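Local coordinates for protein glucosidase (Croceicoccus marinus, PDB 5Z3K) that probably hydrolyses O-glycosidic bonds as a beta-glucosidase of glycoside hydrolase family 39, at residues D92-V95 against G96-R99; P158-G161 against K162-F165. One frame throughout, in Å; residues are numbered along the deposited sequence.

Contact 1: D92-V95 against G96-R99; sequences DTWV and GQTR
Two successive turns of helix 89-100 bring Trp94 and Gln97 together, the side chains adjacent and pointing the same way. Gln97 OE1 comes up to the edge of the indole, close to the ring plane and 3.3 Å from Trp94 CD1, while the amide stands nearly upright against the ring, the planes 80° apart. With CG beside its own backbone N (chi1 -71°) and the chain extended beyond, Gln97 runs back over the preceding turn, where its NE2 passes 3.5 Å from Thr93 CG2. This helix belongs to the (beta/alpha)8 barrel, joining strand 53-55 to strand 104-109, and Val95 and Thr98 face the latter through Ile105. Two donors of Thr98 grip the carbonyl oxygen of Trp94: OG1 at 2.9 Å from Trp94 O and the backbone N, from opposite faces of the carbonyl plane. The polar ends reach the loop beside the helix, Trp94 NE1 bonding to Ala31 O and Gln97 NE2 to Pro32 O, whereas Gln97 OE1 is buried without a hydrogen-bond partner in the model. A leucine in place of Gln97 would probably leave Pro32 O without its amide donor and weaken the tie to that loop. Arg99 N donates to Val95 O at 2.9 Å.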
loop_
_atom_site.group_PDB
_atom_site.type_symbol
_atom_site.label_atom_id
_atom_site.label_comp_id
_atom_site.label_asym_id
_atom_site.label_seq_id
_atom_site.Cartn_x
_atom_site.Cartn_y
_atom_site.Cartn_z
ATOM N N ASP A 92 11.745 -10.973 13.708
ATOM C CA ASP A 92 13.111 -10.604 13.349
ATOM C C ASP A 92 13.430 -11.024 11.923
ATOM O O ASP A 92 14.094 -10.292 11.182
ATOM C CB ASP A 92 14.119 -11.273 14.291
ATOM C CG ASP A 92 14.210 -10.607 15.646
ATOM O OD1 ASP A 92 13.576 -9.553 15.860
ATOM O OD2 ASP A 92 14.922 -11.165 16.510
ATOM N N THR A 93 12.993 -12.220 11.534
ATOM C CA THR A 93 13.295 -12.720 10.200
ATOM C C THR A 93 12.634 -11.852 9.135
ATOM O O THR A 93 13.275 -11.450 8.157
ATOM C CB THR A 93 12.852 -14.175 10.102
ATOM O OG1 THR A 93 13.647 -14.939 11.017
ATOM C CG2 THR A 93 13.043 -14.732 8.698
ATOM N N TRP A 94 11.360 -11.516 9.335
ATOM C CA TRP A 94 10.656 -10.703 8.350
ATOM C C TRP A 94 11.184 -9.274 8.324
ATOM O O TRP A 94 11.260 -8.651 7.254
ATOM C CB TRP A 94 9.158 -10.745 8.634
ATOM C CG TRP A 94 8.532 -12.076 8.264
ATOM C CD1 TRP A 94 8.705 -12.759 7.098
ATOM C CD2 TRP A 94 7.620 -12.858 9.055
ATOM N NE1 TRP A 94 7.971 -13.923 7.113
ATOM C CE2 TRP A 94 7.297 -14.009 8.302
ATOM C CE3 TRP A 94 7.063 -12.707 10.332
ATOM C CZ2 TRP A 94 6.434 -15.007 8.782
ATOM C CZ3 TRP A 94 6.201 -13.701 10.813
ATOM C CH2 TRP A 94 5.899 -14.835 10.038
ATOM N N VAL A 95 11.556 -8.735 9.488
ATOM C CA VAL A 95 12.160 -7.404 9.526
ATOM C C VAL A 95 13.479 -7.405 8.766
ATOM O O VAL A 95 13.763 -6.504 7.967
ATOM C CB VAL A 95 12.340 -6.944 10.984
ATOM C CG1 VAL A 95 13.310 -5.766 11.090
ATOM C CG2 VAL A 95 10.981 -6.585 11.591
ATOM N N GLY A 96 14.303 -8.428 8.993
ATOM C CA GLY A 96 15.559 -8.508 8.272
ATOM C C GLY A 96 15.361 -8.661 6.776
ATOM O O GLY A 96 16.081 -8.051 5.982
ATOM N N GLN A 97 14.365 -9.453 6.369
ATOM C CA GLN A 97 14.071 -9.585 4.944
ATOM C C GLN A 97 13.683 -8.244 4.349
ATOM O O GLN A 97 14.158 -7.869 3.268
ATOM C CB GLN A 97 12.939 -10.589 4.714
ATOM C CG GLN A 97 13.323 -12.046 4.976
ATOM C CD GLN A 97 12.114 -12.959 5.023
ATOM O OE1 GLN A 97 10.981 -12.528 4.776
ATOM N NE2 GLN A 97 12.343 -14.236 5.349
ATOM N N THR A 98 12.826 -7.507 5.049
ATOM C CA THR A 98 12.345 -6.238 4.525
ATOM C C THR A 98 13.482 -5.234 4.419
ATOM O O THR A 98 13.604 -4.527 3.408
ATOM C CB THR A 98 11.217 -5.705 5.412
ATOM O OG1 THR A 98 10.155 -6.670 5.475
ATOM C CG2 THR A 98 10.683 -4.393 4.855
ATOM N N ARG A 99 14.337 -5.167 5.443
ATOM C CA ARG A 99 15.449 -4.224 5.385
ATOM C C ARG A 99 16.461 -4.607 4.307
ATOM O O ARG A 99 17.112 -3.723 3.738
ATOM C CB ARG A 99 16.133 -4.111 6.754
ATOM C CG ARG A 99 15.230 -3.598 7.892
ATOM C CD ARG A 99 14.736 -2.150 7.650
ATOM N NE ARG A 99 15.842 -1.195 7.669
ATOM C CZ ARG A 99 15.825 -0.014 7.056
ATOM N NH1 ARG A 99 14.766 0.362 6.351
ATOM N NH2 ARG A 99 16.875 0.790 7.135
#

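Contact 2: P158-G161 against K162-F165; sequences PDFG and KLHF
The rings of Phe160 and His164 meet obliquely, their centroids 5.8 Å apart and their planes at 66°. Leu163 CD1 also approaches the Phe160 ring at a slant, 4.0 Å from CE2, the two side chains crossing. With CG anti to the backbone N (chi1 -163°), Phe160 carries its ring to where Leu163 and His164 can both touch it, and Phe199 meets the same ring from another part of the chain. At the edge of the Phe165 ring, in its plane, lies water 1, which donates to Pro158 O and to Phe165 O, the latter at 2.7 Å. This water bridges the two ends of the 158-165 stretch, where Pro158 CB and Phe165 CB pack 4.2 Å apart. The Phe165 ring itself leads away and meets Phe172 of helix 169-186 edge-to-face. Water 2 spans the middle, accepting from His164 N at 3.0 Å and lying within donating distance of Gly161 O. Lys162 NZ binds water 3, whose bond to Gly161 O is weak. The chain reverses through the bond from Leu163 N to Phe160 O, 3.2 Å long. Gly161, with a positive phi of 58°, occupies the second position of a type II' beta turn, the place where glycine is favoured, in the loop that follows barrel strand 151-154.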
loop_
_atom_site.group_PDB
_atom_site.type_symbol
_atom_site.label_atom_id
_atom_site.label_comp_id
_atom_site.label_asym_id
_atom_site.label_seq_id
_atom_site.Cartn_x
_atom_site.Cartn_y
_atom_site.Cartn_z
ATOM N N PRO A 158 -10.840 -0.783 14.021
ATOM C CA PRO A 158 -11.648 -0.828 15.254
ATOM C C PRO A 158 -13.120 -0.542 15.015
ATOM O O PRO A 158 -13.949 -0.928 15.845
ATOM C CB PRO A 158 -11.010 0.255 16.138
ATOM C CG PRO A 158 -10.414 1.223 15.152
ATOM C CD PRO A 158 -9.875 0.333 14.055
ATOM N N ASP A 159 -13.473 0.118 13.907
ATOM C CA ASP A 159 -14.864 0.414 13.579
ATOM C C ASP A 159 -15.521 -0.679 12.743
ATOM O O ASP A 159 -16.668 -0.509 12.314
ATOM C CB ASP A 159 -14.959 1.757 12.842
ATOM C CG ASP A 159 -13.997 1.857 11.655
ATOM O OD1 ASP A 159 -12.962 1.153 11.649
ATOM O OD2 ASP A 159 -14.281 2.648 10.725
ATOM N N PHE A 160 -14.824 -1.789 12.499
ATOM C CA PHE A 160 -15.368 -2.899 11.718
ATOM C C PHE A 160 -16.202 -3.787 12.642
ATOM O O PHE A 160 -15.846 -4.923 12.968
ATOM C CB PHE A 160 -14.243 -3.678 11.050
ATOM C CG PHE A 160 -14.695 -4.561 9.926
ATOM C CD1 PHE A 160 -14.972 -4.030 8.681
ATOM C CD2 PHE A 160 -14.817 -5.924 10.104
ATOM C CE1 PHE A 160 -15.379 -4.840 7.645
ATOM C CE2 PHE A 160 -15.223 -6.737 9.066
ATOM C CZ PHE A 160 -15.504 -6.194 7.842
ATOM N N GLY A 161 -17.338 -3.235 13.075
ATOM C CA GLY A 161 -18.094 -3.911 14.111
ATOM C C GLY A 161 -17.230 -4.112 15.344
ATOM O O GLY A 161 -16.368 -3.290 15.674
ATOM N N LYS A 162 -17.464 -5.226 16.035
ATOM C CA LYS A 162 -16.617 -5.661 17.137
ATOM C C LYS A 162 -15.666 -6.774 16.713
ATOM O O LYS A 162 -15.122 -7.487 17.565
ATOM C CB LYS A 162 -17.471 -6.122 18.320
ATOM C CG LYS A 162 -18.536 -5.131 18.739
ATOM C CD LYS A 162 -17.926 -3.874 19.325
ATOM C CE LYS A 162 -19.012 -2.913 19.812
ATOM N NZ LYS A 162 -18.673 -1.470 19.559
ATOM N N LEU A 163 -15.458 -6.932 15.411
ATOM C CA LEU A 163 -14.707 -8.067 14.899
ATOM C C LEU A 163 -13.197 -7.892 14.999
ATOM O O LEU A 163 -12.475 -8.893 14.959
ATOM C CB LEU A 163 -15.115 -8.336 13.454
ATOM C CG LEU A 163 -16.589 -8.719 13.288
ATOM C CD1 LEU A 163 -16.927 -9.006 11.831
ATOM C CD2 LEU A 163 -16.943 -9.909 14.163
ATOM N N HIS A 164 -12.697 -6.661 15.134
ATOM C CA HIS A 164 -11.268 -6.435 15.351
ATOM C C HIS A 164 -10.933 -5.827 16.703
ATOM O O HIS A 164 -9.778 -5.936 17.137
ATOM C CB HIS A 164 -10.686 -5.518 14.264
ATOM C CG HIS A 164 -10.544 -6.180 12.929
ATOM N ND1 HIS A 164 -9.437 -6.005 12.125
ATOM C CD2 HIS A 164 -11.371 -7.012 12.256
ATOM C CE1 HIS A 164 -9.589 -6.707 11.014
ATOM N NE2 HIS A 164 -10.753 -7.329 11.068
ATOM N N PHE A 165 -11.888 -5.188 17.370
ATOM C CA PHE A 165 -11.666 -4.624 18.698
ATOM C C PHE A 165 -12.962 -4.729 19.485
ATOM O O PHE A 165 -13.978 -4.159 19.072
ATOM C CB PHE A 165 -11.210 -3.166 18.608
ATOM C CG PHE A 165 -10.778 -2.593 19.917
ATOM C CD1 PHE A 165 -9.547 -2.928 20.457
ATOM C CD2 PHE A 165 -11.600 -1.712 20.614
ATOM C CE1 PHE A 165 -9.144 -2.404 21.671
ATOM C CE2 PHE A 165 -11.199 -1.188 21.830
ATOM C CZ PHE A 165 -9.974 -1.533 22.358
HETATM O O HOH W 1 -14.746 -1.688 18.412
HETATM O O HOH W 2 -13.725 -3.897 15.490
HETATM O O HOH W 3 -17.691 -0.671 17.201
#

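Both contacts belong to the (beta/alpha)8 barrel and come in series along the chain, contact 1 closing before contact 2 opens. Their centres are 29 Å apart and their nearest atoms about 17 Å, so they do not touch. Contact 1 is part of helix 89-100, on the outside of the barrel just ahead of strand 104-109; contact 2 lies two barrel strands further on, in the loop between strand 151-154 and helix 169-186. That loop leaves the C-terminal end of its strand, the end at which TIM-barrel glycosidases carry their active site. The two thus represent different parts of the fold, its helical shell and a connection at its C-terminal rim.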